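Local coordinates for extracellular solute-binding protein family 1 (Arthrobacter chlorophenolicus, PDB 4R2F) that binds the disaccharide laminaribiose in its pocket and probably hands such sugars to a membrane transporter as its extracellular solute-binding component, at residues 86-91 and 105-110; 138-141 and 147-150; 207-212 and 401-406; 378-383 and 392-397. One frame throughout, in Å; residues are numbered along the deposited sequence. Where two conformers were deposited one is given.

Interaction 1 (86-91 and 105-110); sequences SAIASK and FQFEEQ
Ile88 and Phe107 form a small apolar contact between two helices, 80-89 and 103-109, on the alpha/beta framework of this solute-binding protein. Helix 80-89 is the connecting helix of a beta-alpha-beta crossover: it joins strand 70-74 to strand 96-97, both parallel to strand 40-44. Helix 103-109 comes soon after the second of these strands, and the two backbones stay well apart, with Ile88 CA 8.6 Å from Phe107 CA, so side chains alone bridge the gap. The branched chain of Ile88 lies over one face of the phenyl ring. Its CG1 stands 4.0 Å from Phe107 CE1, displaced from the ring centre toward the rim. With CG1 beside the backbone N (chi1 -85°), the longer branch is brought over the ring, while CG2 turns to Gln110 and comes within 4.3 Å of its OE1. Isoleucine suits the place because its beta-branch gives it a wide apolar flank close to the helix, and phenylalanine offers a flat surface for that flank to rest on. Gln112 and Ile113, just beyond helix 103-109, pack on Ile88 and Phe107 respectively. Immediately past the contact helix 80-89 ends in a Schellman motif, with Thr92 N bonded to Ala87 O; Lys91, with positive phi, is the C-prime residue, and its N bonds to Ile88 O at 3.2 Å. At this same helix end Ser86 O accepts two bonds, from Ser90 N at 3.1 Å and from Ser90 OG at 3.0 Å, which reach it from opposite faces of its carbonyl plane.

Interaction 2 (138-141 and 147-150); sequences EPFK and VAVP
The side chain of Phe140 points toward segment 147-150 and is met there by three residues, each from a different direction. Val147 comes at the edge: its CG2 lies close to the ring plane, 3.9 Å from Phe140 CD1, and the two side chains cross at about a right angle. This methyl sits between the backbone N and carbonyl carbon of its own residue (chi1 -54° for CG1), from where it touches both the ring and Phe140 O. Pro150 runs past Phe140 in the opposite direction, with its CD 4.1 Å from Phe140 CD2 and its CB equally near CE2. Between them, Ala148 is small enough to let the main chain come close, and its carbonyl O lies 3.5 Å from Phe140 CB. That oxygen is buried with no hydrogen-bond partner in the model, probably at some energetic cost. The chain here folds as a tight beta hairpin, in which strand 141-142 turns back antiparallel to the long strand 145-161. At its base Val147 N donates to Phe140 O over 2.9 Å in a nearly straight bond (162°), just where the 3-10 segment 138-140 gives way to the first strand. Pro139 CB covers part of one ring face from within the 3-10 segment, and Pro310 and Asn312 of strand 306-316 also touch the ring. Replacing Phe140 by an alanine would probably open a gap between Val147 CG2, Pro150 and Pro139. Val147 also packs against Ala104, Phe105 and Glu108 of helix 103-109.

Interaction 3 (207-212 and 401-406); sequences HLMIMM and NQFTQT. With BGC (beta-D-glucopyranose), chain B.
Met209 of helix 204-215 reaches across to Phe403 and Thr404 of helix 398-408, while His207, two residues earlier, points away from helix 398-408 toward the bound glucose. The methionine chain is bent at chi2 (-57°) and chi3 (97°), as an unbranched thioether can be, and folds into the groove beside Phe403. Its CB lies 3.8 Å from Phe403 CE2, and its sulfur completes an oblique Met-aromatic contact, with SD 4.9 Å from the centroid of the Phe403 ring. Phe403 presents the CD2-CE2 side of its ring to the methionine and stacks in addition on Phe421. Met209 CG packs 3.4 Å from Thr404 OG1, a hydroxyl whose bonding needs are met by Asn206 ND2 and Leu400 O. The imidazole of His207 meets the sugar with its edge: NE2 donates to O6 of the glucose over 2.8 Å, almost straight at 172°, and CE1 comes near the ring oxygen O5. ND1 is bonded to Arg156 NE. A leucine in place of His207 would offer O6 no N-H and would probably leave Arg156 NE without this mate. Histidine suits the site because one ring nitrogen can donate and the other accept: with NE2 donating to O6, ND1 is likely to accept from the arginine, which would fix the tautomer and ring rotation. Helix 204-215 thus joins a polar pocket face to an apolar one, where a polarisable sulfur suits a place beside an aromatic ring.

Interaction 4 (378-383 and 392-397); sequences KTFASQ and AALDGG. With BGC (beta-D-glucopyranose), chain B.
Phe380 projects from a turn onto helix 389-396, where Leu394 and Asp395 receive it in quite different ways. The apolar part falls to Leu394, whose CD2 is 3.9 Å from Phe380 CD2; the two side chains run obliquely to one another. The polar neighbour is Asp395. Its OD1 lies 3.4 Å from Phe380 CE2, and the carboxylate plane is turned 71° from the ring plane; the phenyl, which has no polar group, packs beside OD1. The hydrogen bonds of the carboxylate go to the sugar. Extended from the helix with CG anti to the backbone N (chi1 -179°), Asp395 divides its oxygens between two hydroxyls of one glucose unit: O6 donates to OD1 and O4 to OD2, each at a short 2.5 Å. An aspartate fits because its two acceptors can bind both hydroxyls at once in this site of a sugar-binding protein. Local hydrogen bonds shape the segment that carries Phe380. A type I turn runs from Thr379 to Ser382, with the backbone bond from Ser382 N to Thr379 O at 3.1 Å, and a side-chain bond adds to it: Thr379 OG1 accepts from Ala381 N at 3.1 Å, which makes an ST turn. Threonine is apt here, since its hydroxyl can accept from the backbone N two residues on. Phe380 packs edge-to-face on Phe309 of strand 306-316 and touches His207 and Ile210 of helix 204-215, whereas Leu394 meets Phe421 and Leu425 of helix 414-428.

Interactions 3 and 4 converge on the same glucose, and on the same hydroxyl, O6, which accepts from His207 NE2 and donates to Asp395 OD1; Asp154, Asn311 and Gly101 add further bonds to that sugar. Their centres lie about 12 Å apart, and Phe380 joins them, its CE1 3.8 Å from Ile210 CG1. Interactions 1 and 2 stand back from the ligand, the side chains of Phe107 and Phe140 being about 11 and 9 Å from a bound glucose. These two touch through Phe105 and Glu108, with Phe105 CZ 3.9 Å from Phe140 CD1. Interaction 1 also meets interaction 4, with Gln106 CB 3.7 Å from Ala392 CB.

Interaction 1 (86-91 and 105-110)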
loop_
_atom_site.group_PDB
_atom_site.type_symbol
_atom_site.label_atom_id
_atom_site.label_comp_id
_atom_site.label_asym_id
_atom_site.label_seq_id
_atom_site.Cartn_x
_atom_site.Cartn_y
_atom_site.Cartn_z
ATOM N N SER A 86 20.952 -0.527 -1.606
ATOM C CA SER A 86 22.309 -0.129 -1.222
ATOM C C SER A 86 22.820 -0.883 0.012
ATOM O O SER A 86 23.953 -1.356 0.011
ATOM C CB SER A 86 22.420 1.385 -1.017
ATOM O OG SER A 86 23.785 1.767 -0.877
ATOM N N ALA A 87 22.012 -1.003 1.058
ATOM C CA ALA A 87 22.423 -1.783 2.241
ATOM C C ALA A 87 22.745 -3.254 1.911
ATOM O O ALA A 87 23.746 -3.796 2.350
ATOM C CB ALA A 87 21.358 -1.728 3.326
ATOM N N ILE A 88 21.877 -3.908 1.160
ATOM C CA ILE A 88 22.104 -5.309 0.819
ATOM C C ILE A 88 23.400 -5.448 -0.001
ATOM O O ILE A 88 24.182 -6.366 0.234
ATOM C CB ILE A 88 20.889 -5.907 0.045
ATOM C CG1 ILE A 88 19.796 -6.422 0.997
ATOM C CG2 ILE A 88 21.289 -7.078 -0.834
ATOM C CD1 ILE A 88 19.388 -5.486 2.111
ATOM N N ALA A 89 23.625 -4.543 -0.961
ATOM C CA ALA A 89 24.797 -4.665 -1.847
ATOM C C ALA A 89 26.114 -4.403 -1.108
ATOM O O ALA A 89 27.160 -4.953 -1.473
ATOM C CB ALA A 89 24.666 -3.757 -3.047
ATOM N N SER A 90 26.053 -3.611 -0.038
ATOM C CA SER A 90 27.222 -3.269 0.751
ATOM C C SER A 90 27.297 -4.110 2.027
ATOM O O SER A 90 28.130 -3.845 2.892
ATOM C CB SER A 90 27.193 -1.781 1.086
ATOM O OG SER A 90 26.143 -1.517 1.986
ATOM N N LYS A 91 26.431 -5.127 2.143
ATOM C CA LYS A 91 26.436 -6.047 3.300
ATOM C C LYS A 91 26.211 -5.309 4.640
ATOM O O LYS A 91 26.779 -5.672 5.653
ATOM C CB LYS A 91 27.767 -6.835 3.319
ATOM C CG LYS A 91 27.686 -8.296 3.744
ATOM C CD LYS A 91 26.898 -9.157 2.753
ATOM C CE LYS A 91 27.492 -9.196 1.344
ATOM N NZ LYS A 91 28.521 -10.262 1.144
ATOM N N PHE A 105 10.742 -10.240 -3.751
ATOM C CA PHE A 105 10.986 -10.897 -5.035
ATOM C C PHE A 105 12.277 -10.394 -5.725
ATOM O O PHE A 105 12.947 -11.167 -6.379
ATOM C CB PHE A 105 9.790 -10.770 -5.983
ATOM C CG PHE A 105 8.563 -11.502 -5.508
ATOM C CD1 PHE A 105 8.390 -12.840 -5.795
ATOM C CD2 PHE A 105 7.602 -10.855 -4.724
ATOM C CE1 PHE A 105 7.270 -13.510 -5.336
ATOM C CE2 PHE A 105 6.477 -11.513 -4.279
ATOM C CZ PHE A 105 6.312 -12.842 -4.581
ATOM N N GLN A 106 12.588 -9.107 -5.584
ATOM C CA GLN A 106 13.807 -8.537 -6.124
ATOM C C GLN A 106 14.975 -9.170 -5.421
ATOM O O GLN A 106 15.927 -9.611 -6.061
ATOM C CB GLN A 106 13.871 -7.027 -5.923
ATOM C CG GLN A 106 15.042 -6.368 -6.630
ATOM C CD GLN A 106 15.159 -6.803 -8.089
ATOM O OE1 GLN A 106 16.238 -7.176 -8.560
ATOM N NE2 GLN A 106 14.046 -6.761 -8.810
ATOM N N PHE A 107 14.926 -9.237 -4.095
ATOM C CA PHE A 107 16.090 -9.753 -3.362
ATOM C C PHE A 107 16.230 -11.253 -3.523
ATOM O O PHE A 107 17.331 -11.811 -3.444
ATOM C CB PHE A 107 16.088 -9.296 -1.884
ATOM C CG PHE A 107 16.243 -7.816 -1.733
ATOM C CD1 PHE A 107 17.326 -7.166 -2.326
ATOM C CD2 PHE A 107 15.308 -7.052 -1.038
ATOM C CE1 PHE A 107 17.473 -5.796 -2.230
ATOM C CE2 PHE A 107 15.449 -5.680 -0.950
ATOM C CZ PHE A 107 16.533 -5.051 -1.542
ATOM N N GLU A 108 15.134 -11.926 -3.808
ATOM C CA GLU A 108 15.239 -13.347 -4.108
ATOM C C GLU A 108 15.962 -13.579 -5.424
ATOM O O GLU A 108 16.807 -14.465 -5.536
ATOM C CB GLU A 108 13.869 -13.977 -4.179
ATOM C CG GLU A 108 13.928 -15.489 -4.229
ATOM C CD GLU A 108 13.463 -16.058 -5.541
ATOM O OE1 GLU A 108 12.992 -15.291 -6.398
ATOM O OE2 GLU A 108 13.523 -17.290 -5.685
ATOM N N GLU A 109 15.624 -12.776 -6.420
ATOM C CA GLU A 109 16.259 -12.874 -7.750
ATOM C C GLU A 109 17.756 -12.627 -7.603
ATOM O O GLU A 109 18.550 -13.278 -8.236
ATOM C CB GLU A 109 15.602 -11.864 -8.698
ATOM C CG GLU A 109 16.149 -11.762 -10.113
ATOM C CD GLU A 109 15.132 -11.115 -11.045
ATOM O OE1 GLU A 109 15.185 -9.882 -11.266
ATOM O OE2 GLU A 109 14.240 -11.842 -11.525
ATOM N N GLN A 110 18.134 -11.732 -6.701
ATOM C CA GLN A 110 19.535 -11.395 -6.479
ATOM C C GLN A 110 20.206 -12.382 -5.554
ATOM O O GLN A 110 21.374 -12.254 -5.297
ATOM C CB GLN A 110 19.683 -10.005 -5.839
ATOM C CG GLN A 110 19.257 -8.842 -6.714
ATOM C CD GLN A 110 19.262 -7.513 -5.960
ATOM O OE1 GLN A 110 19.921 -7.351 -4.927
ATOM N NE2 GLN A 110 18.537 -6.562 -6.489
#

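Interaction 2 (138-141 and 147-150)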
loop_
_atom_site.group_PDB
_atom_site.type_symbol
_atom_site.label_atom_id
_atom_site.label_comp_id
_atom_site.label_asym_id
_atom_site.label_seq_id
_atom_site.Cartn_x
_atom_site.Cartn_y
_atom_site.Cartn_z
ATOM N N GLU A 138 -0.022 -18.160 -0.506
ATOM C CA GLU A 138 0.317 -18.755 -1.804
ATOM C C GLU A 138 0.998 -17.821 -2.818
ATOM O O GLU A 138 1.870 -18.276 -3.579
ATOM C CB GLU A 138 -0.958 -19.354 -2.436
ATOM C CG GLU A 138 -1.510 -20.550 -1.652
ATOM C CD GLU A 138 -2.630 -20.242 -0.646
ATOM O OE1 GLU A 138 -2.746 -19.111 -0.075
ATOM O OE2 GLU A 138 -3.403 -21.198 -0.413
ATOM N N PRO A 139 0.624 -16.524 -2.851
ATOM C CA PRO A 139 1.364 -15.633 -3.747
ATOM C C PRO A 139 2.886 -15.648 -3.570
ATOM O O PRO A 139 3.593 -15.211 -4.467
ATOM C CB PRO A 139 0.825 -14.250 -3.371
ATOM C CG PRO A 139 -0.582 -14.520 -2.943
ATOM C CD PRO A 139 -0.454 -15.796 -2.145
ATOM N N PHE A 140 3.371 -16.099 -2.419
ATOM C CA PHE A 140 4.783 -16.031 -2.080
ATOM C C PHE A 140 5.534 -17.320 -2.338
ATOM O O PHE A 140 6.751 -17.396 -2.121
ATOM C CB PHE A 140 4.914 -15.583 -0.630
ATOM C CG PHE A 140 4.361 -14.221 -0.421
ATOM C CD1 PHE A 140 5.075 -13.119 -0.857
ATOM C CD2 PHE A 140 3.107 -14.038 0.102
ATOM C CE1 PHE A 140 4.571 -11.849 -0.734
ATOM C CE2 PHE A 140 2.590 -12.769 0.238
ATOM C CZ PHE A 140 3.325 -11.670 -0.186
ATOM N N LYS A 141 4.819 -18.325 -2.841
ATOM C CA LYS A 141 5.425 -19.616 -3.091
ATOM C C LYS A 141 6.079 -19.590 -4.461
ATOM O O LYS A 141 5.436 -19.217 -5.437
ATOM C CB LYS A 141 4.361 -20.700 -3.044
ATOM C CG LYS A 141 4.917 -22.116 -3.088
ATOM C CD LYS A 141 3.798 -23.109 -3.373
ATOM C CE LYS A 141 4.284 -24.550 -3.397
ATOM N NZ LYS A 141 3.247 -25.445 -3.987
ATOM N N VAL A 147 9.159 -16.886 -0.604
ATOM C CA VAL A 147 10.066 -15.744 -0.555
ATOM C C VAL A 147 9.862 -14.861 0.690
ATOM O O VAL A 147 10.751 -14.106 1.062
ATOM C CB VAL A 147 10.029 -14.874 -1.826
ATOM C CG1 VAL A 147 10.281 -15.711 -3.067
ATOM C CG2 VAL A 147 8.736 -14.119 -1.937
ATOM N N ALA A 148 8.697 -14.966 1.325
ATOM C CA ALA A 148 8.337 -14.140 2.483
ATOM C C ALA A 148 7.049 -14.677 3.076
ATOM O O ALA A 148 6.466 -15.621 2.539
ATOM C CB ALA A 148 8.137 -12.680 2.060
ATOM N N VAL A 149 6.603 -14.065 4.172
ATOM C CA VAL A 149 5.357 -14.452 4.844
ATOM C C VAL A 149 4.442 -13.229 4.950
ATOM O O VAL A 149 4.876 -12.164 5.415
ATOM C CB VAL A 149 5.670 -15.010 6.246
ATOM C CG1 VAL A 149 4.402 -15.415 6.960
ATOM C CG2 VAL A 149 6.625 -16.180 6.154
ATOM N N PRO A 150 3.166 -13.369 4.545
ATOM C CA PRO A 150 2.292 -12.196 4.627
ATOM C C PRO A 150 2.053 -11.712 6.036
ATOM O O PRO A 150 1.994 -12.525 6.943
ATOM C CB PRO A 150 0.964 -12.703 4.042
ATOM C CG PRO A 150 0.990 -14.182 4.299
ATOM C CD PRO A 150 2.424 -14.562 4.089
#

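Interaction 3 (207-212 and 401-406)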
loop_
_atom_site.group_PDB
_atom_site.type_symbol
_atom_site.label_atom_id
_atom_site.label_comp_id
_atom_site.label_asym_id
_atom_site.label_seq_id
_atom_site.Cartn_x
_atom_site.Cartn_y
_atom_site.Cartn_z
ATOM N N HIS A 207 -0.098 5.455 -6.062
ATOM C CA HIS A 207 -1.074 4.404 -5.937
ATOM C C HIS A 207 -2.367 4.790 -6.614
ATOM O O HIS A 207 -3.057 3.941 -7.172
ATOM C CB HIS A 207 -1.318 4.076 -4.475
ATOM C CG HIS A 207 -0.101 3.576 -3.764
ATOM N ND1 HIS A 207 -0.053 3.403 -2.398
ATOM C CD2 HIS A 207 1.113 3.188 -4.236
ATOM C CE1 HIS A 207 1.138 2.941 -2.055
ATOM N NE2 HIS A 207 1.861 2.798 -3.155
ATOM N N LEU A 208 -2.677 6.080 -6.552
ATOM C CA LEU A 208 -3.803 6.642 -7.235
ATOM C C LEU A 208 -3.677 6.411 -8.739
ATOM O O LEU A 208 -4.653 6.078 -9.376
ATOM C CB LEU A 208 -3.910 8.142 -6.943
ATOM C CG LEU A 208 -5.115 8.851 -7.537
ATOM C CD1 LEU A 208 -6.443 8.196 -7.150
ATOM C CD2 LEU A 208 -5.091 10.319 -7.140
ATOM N N MET A 209 -2.488 6.602 -9.302
ATOM C CA MET A 209 -2.306 6.472 -10.774
ATOM C C MET A 209 -2.763 5.064 -11.179
ATOM O O MET A 209 -3.656 4.887 -12.034
ATOM C CB MET A 209 -0.845 6.715 -11.195
ATOM C CG MET A 209 -0.270 8.128 -10.983
ATOM S SD MET A 209 -1.129 9.505 -11.777
ATOM C CE MET A 209 -2.146 10.101 -10.441
ATOM N N ILE A 210 -2.225 4.077 -10.473
ATOM C CA ILE A 210 -2.508 2.686 -10.780
ATOM C C ILE A 210 -3.922 2.313 -10.380
ATOM O O ILE A 210 -4.595 1.622 -11.141
ATOM C CB ILE A 210 -1.519 1.703 -10.116
ATOM C CG1 ILE A 210 -0.071 2.099 -10.388
ATOM C CG2 ILE A 210 -1.780 0.272 -10.611
ATOM C CD1 ILE A 210 0.319 2.083 -11.841
ATOM N N MET A 211 -4.399 2.771 -9.222
ATOM C CA MET A 211 -5.812 2.505 -8.855
ATOM C C MET A 211 -6.781 2.966 -9.924
ATOM O O MET A 211 -7.756 2.241 -10.222
ATOM C CB MET A 211 -6.253 3.098 -7.506
ATOM C CG MET A 211 -7.701 2.693 -7.138
ATOM S SD MET A 211 -8.932 3.837 -7.821
ATOM C CE MET A 211 -9.035 4.993 -6.447
ATOM N N MET A 212 -6.543 4.146 -10.511
ATOM C CA MET A 212 -7.523 4.638 -11.487
ATOM C C MET A 212 -7.471 3.854 -12.793
ATOM O O MET A 212 -8.521 3.636 -13.423
ATOM C CB MET A 212 -7.409 6.143 -11.738
ATOM C CG MET A 212 -7.733 6.984 -10.498
ATOM S SD MET A 212 -9.447 6.922 -9.934
ATOM C CE MET A 212 -10.093 8.040 -11.134
ATOM N N ASN A 401 7.204 7.239 -9.982
ATOM C CA ASN A 401 7.249 8.510 -9.244
ATOM C C ASN A 401 7.067 9.684 -10.175
ATOM O O ASN A 401 6.209 10.546 -9.951
ATOM C CB ASN A 401 8.550 8.667 -8.462
ATOM C CG ASN A 401 8.615 7.754 -7.239
ATOM O OD1 ASN A 401 9.628 7.130 -6.971
ATOM N ND2 ASN A 401 7.541 7.697 -6.491
ATOM N N GLN A 402 7.851 9.678 -11.246
ATOM C CA GLN A 402 7.910 10.794 -12.226
ATOM C C GLN A 402 6.633 10.888 -13.040
ATOM O O GLN A 402 6.100 11.974 -13.275
ATOM C CB GLN A 402 9.198 10.649 -13.092
ATOM C CG GLN A 402 10.443 10.751 -12.200
ATOM C CD GLN A 402 11.801 10.593 -12.889
ATOM O OE1 GLN A 402 12.852 10.919 -12.309
ATOM N NE2 GLN A 402 11.792 10.084 -14.103
ATOM N N PHE A 403 6.086 9.739 -13.415
ATOM C CA PHE A 403 4.777 9.701 -14.060
ATOM C C PHE A 403 3.728 10.403 -13.208
ATOM O O PHE A 403 2.973 11.258 -13.687
ATOM C CB PHE A 403 4.405 8.249 -14.322
ATOM C CG PHE A 403 3.030 8.043 -14.837
ATOM C CD1 PHE A 403 2.647 8.529 -16.078
ATOM C CD2 PHE A 403 2.107 7.329 -14.098
ATOM C CE1 PHE A 403 1.372 8.322 -16.551
ATOM C CE2 PHE A 403 0.844 7.105 -14.581
ATOM C CZ PHE A 403 0.468 7.611 -15.809
ATOM N N THR A 404 3.703 10.065 -11.930
ATOM C CA THR A 404 2.736 10.648 -11.018
ATOM C C THR A 404 2.886 12.170 -10.955
ATOM O O THR A 404 1.896 12.891 -10.963
ATOM C CB THR A 404 2.865 10.052 -9.586
ATOM O OG1 THR A 404 2.772 8.623 -9.639
ATOM C CG2 THR A 404 1.763 10.589 -8.685
ATOM N N GLN A 405 4.114 12.646 -10.840
ATOM C CA GLN A 405 4.322 14.063 -10.643
ATOM C C GLN A 405 3.952 14.825 -11.899
ATOM O O GLN A 405 3.378 15.922 -11.844
ATOM C CB GLN A 405 5.745 14.314 -10.172
ATOM C CG GLN A 405 5.954 13.787 -8.753
ATOM C CD GLN A 405 7.283 14.155 -8.118
ATOM O OE1 GLN A 405 8.286 14.321 -8.796
ATOM N NE2 GLN A 405 7.290 14.285 -6.797
ATOM N N THR A 406 4.229 14.210 -13.037
ATOM C CA THR A 406 3.820 14.754 -14.328
ATOM C C THR A 406 2.311 14.894 -14.458
ATOM O O THR A 406 1.804 15.935 -14.903
ATOM C CB THR A 406 4.397 13.871 -15.464
ATOM O OG1 THR A 406 5.814 14.093 -15.541
ATOM C CG2 THR A 406 3.763 14.159 -16.794
HETATM C C2 BGC B . 2.469 -0.282 0.429
HETATM C C3 BGC B . 3.653 -1.150 0.001
HETATM C C4 BGC B . 4.401 -0.478 -1.142
HETATM C C5 BGC B . 4.807 0.934 -0.742
HETATM C C6 BGC B . 5.456 1.696 -1.905
HETATM C C1 BGC B . 3.061 1.046 0.868
HETATM O O2 BGC B . 1.742 -0.892 1.488
HETATM O O3 BGC B . 3.203 -2.443 -0.404
HETATM O O4 BGC B . 5.595 -1.197 -1.422
HETATM O O5 BGC B . 3.668 1.666 -0.276
HETATM O O6 BGC B . 4.545 1.891 -3.010
#

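Interaction 4 (378-383 and 392-397)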
loop_
_atom_site.group_PDB
_atom_site.type_symbol
_atom_site.label_atom_id
_atom_site.label_comp_id
_atom_site.label_asym_id
_atom_site.label_seq_id
_atom_site.Cartn_x
_atom_site.Cartn_y
_atom_site.Cartn_z
ATOM N N LYS A 378 -7.382 -5.754 -6.433
ATOM C CA LYS A 378 -6.354 -6.200 -7.384
ATOM C C LYS A 378 -5.001 -5.590 -7.001
ATOM O O LYS A 378 -4.939 -4.569 -6.304
ATOM C CB LYS A 378 -6.743 -5.743 -8.777
ATOM C CG LYS A 378 -7.902 -6.531 -9.387
ATOM C CD LYS A 378 -8.495 -5.761 -10.558
ATOM C CE LYS A 378 -9.547 -6.550 -11.331
ATOM N NZ LYS A 378 -8.934 -7.373 -12.404
ATOM N N THR A 379 -3.916 -6.209 -7.438
ATOM C CA THR A 379 -2.597 -5.706 -7.147
ATOM C C THR A 379 -2.006 -5.026 -8.375
ATOM O O THR A 379 -2.596 -5.001 -9.449
ATOM C CB THR A 379 -1.619 -6.819 -6.693
ATOM O OG1 THR A 379 -1.251 -7.651 -7.820
ATOM C CG2 THR A 379 -2.216 -7.653 -5.551
ATOM N N PHE A 380 -0.814 -4.486 -8.193
ATOM C CA PHE A 380 -0.008 -3.954 -9.299
ATOM C C PHE A 380 0.233 -4.961 -10.441
ATOM O O PHE A 380 0.593 -4.536 -11.529
ATOM C CB PHE A 380 1.356 -3.521 -8.765
ATOM C CG PHE A 380 1.413 -2.112 -8.196
ATOM C CD1 PHE A 380 0.279 -1.364 -7.902
ATOM C CD2 PHE A 380 2.654 -1.564 -7.913
ATOM C CE1 PHE A 380 0.398 -0.084 -7.374
ATOM C CE2 PHE A 380 2.772 -0.282 -7.397
ATOM C CZ PHE A 380 1.648 0.445 -7.120
ATOM N N ALA A 381 0.092 -6.274 -10.198
ATOM C CA ALA A 381 0.277 -7.284 -11.268
ATOM C C ALA A 381 -0.791 -7.237 -12.349
ATOM O O ALA A 381 -0.598 -7.753 -13.461
ATOM C CB ALA A 381 0.335 -8.693 -10.673
ATOM N N SER A 382 -1.928 -6.641 -12.024
ATOM C CA SER A 382 -3.066 -6.626 -12.920
ATOM C C SER A 382 -2.663 -6.094 -14.281
ATOM O O SER A 382 -1.934 -5.114 -14.381
ATOM C CB SER A 382 -4.200 -5.775 -12.353
ATOM O OG SER A 382 -4.771 -6.410 -11.226
ATOM N N GLN A 383 -3.132 -6.747 -15.327
ATOM C CA GLN A 383 -4.187 -7.771 -15.258
ATOM C C GLN A 383 -3.693 -9.210 -15.077
ATOM O O GLN A 383 -4.474 -10.135 -15.176
ATOM C CB GLN A 383 -5.011 -7.738 -16.545
ATOM C CG GLN A 383 -5.294 -6.348 -17.067
ATOM C CD GLN A 383 -6.686 -6.241 -17.630
ATOM O OE1 GLN A 383 -7.659 -6.066 -16.892
ATOM N NE2 GLN A 383 -6.795 -6.356 -18.942
ATOM N N ALA A 392 8.620 -5.191 -8.026
ATOM C CA ALA A 392 9.509 -4.453 -7.155
ATOM C C ALA A 392 10.045 -3.194 -7.861
ATOM O O ALA A 392 10.080 -2.104 -7.268
ATOM C CB ALA A 392 10.648 -5.328 -6.687
ATOM N N ALA A 393 10.456 -3.339 -9.115
ATOM C CA ALA A 393 11.019 -2.199 -9.891
ATOM C C ALA A 393 9.939 -1.178 -10.252
ATOM O O ALA A 393 10.136 0.035 -10.160
ATOM C CB ALA A 393 11.707 -2.699 -11.138
ATOM N N LEU A 394 8.767 -1.683 -10.604
ATOM C CA LEU A 394 7.638 -0.824 -10.828
ATOM C C LEU A 394 7.323 0.011 -9.599
ATOM O O LEU A 394 7.251 1.224 -9.679
ATOM C CB LEU A 394 6.431 -1.637 -11.261
ATOM C CG LEU A 394 5.077 -0.954 -11.196
ATOM C CD1 LEU A 394 5.034 0.223 -12.144
ATOM C CD2 LEU A 394 3.964 -1.944 -11.532
ATOM N N ASP A 395 7.163 -0.648 -8.462
ATOM C CA ASP A 395 6.703 -0.005 -7.231
ATOM C C ASP A 395 7.706 0.998 -6.646
ATOM O O ASP A 395 7.327 2.090 -6.247
ATOM C CB ASP A 395 6.400 -1.104 -6.201
ATOM C CG ASP A 395 5.882 -0.570 -4.881
ATOM O OD1 ASP A 395 4.946 0.249 -4.895
ATOM O OD2 ASP A 395 6.383 -1.005 -3.827
ATOM N N GLY A 396 8.978 0.623 -6.604
ATOM C CA GLY A 396 9.996 1.418 -5.933
ATOM C C GLY A 396 10.814 2.351 -6.814
ATOM O O GLY A 396 11.612 3.111 -6.298
ATOM N N GLY A 397 10.625 2.287 -8.129
ATOM C CA GLY A 397 11.526 2.957 -9.063
ATOM C C GLY A 397 11.082 4.345 -9.505
ATOM O O GLY A 397 9.954 4.798 -9.255
HETATM C C2 BGC B . 2.469 -0.282 0.429
HETATM C C3 BGC B . 3.653 -1.150 0.001
HETATM C C4 BGC B . 4.401 -0.478 -1.142
HETATM C C5 BGC B . 4.807 0.934 -0.742
HETATM C C6 BGC B . 5.456 1.696 -1.905
HETATM C C1 BGC B . 3.061 1.046 0.868
HETATM O O2 BGC B . 1.742 -0.892 1.488
HETATM O O3 BGC B . 3.203 -2.443 -0.404
HETATM O O4 BGC B . 5.595 -1.197 -1.422
HETATM O O5 BGC B . 3.668 1.666 -0.276
HETATM O O6 BGC B . 4.545 1.891 -3.010
#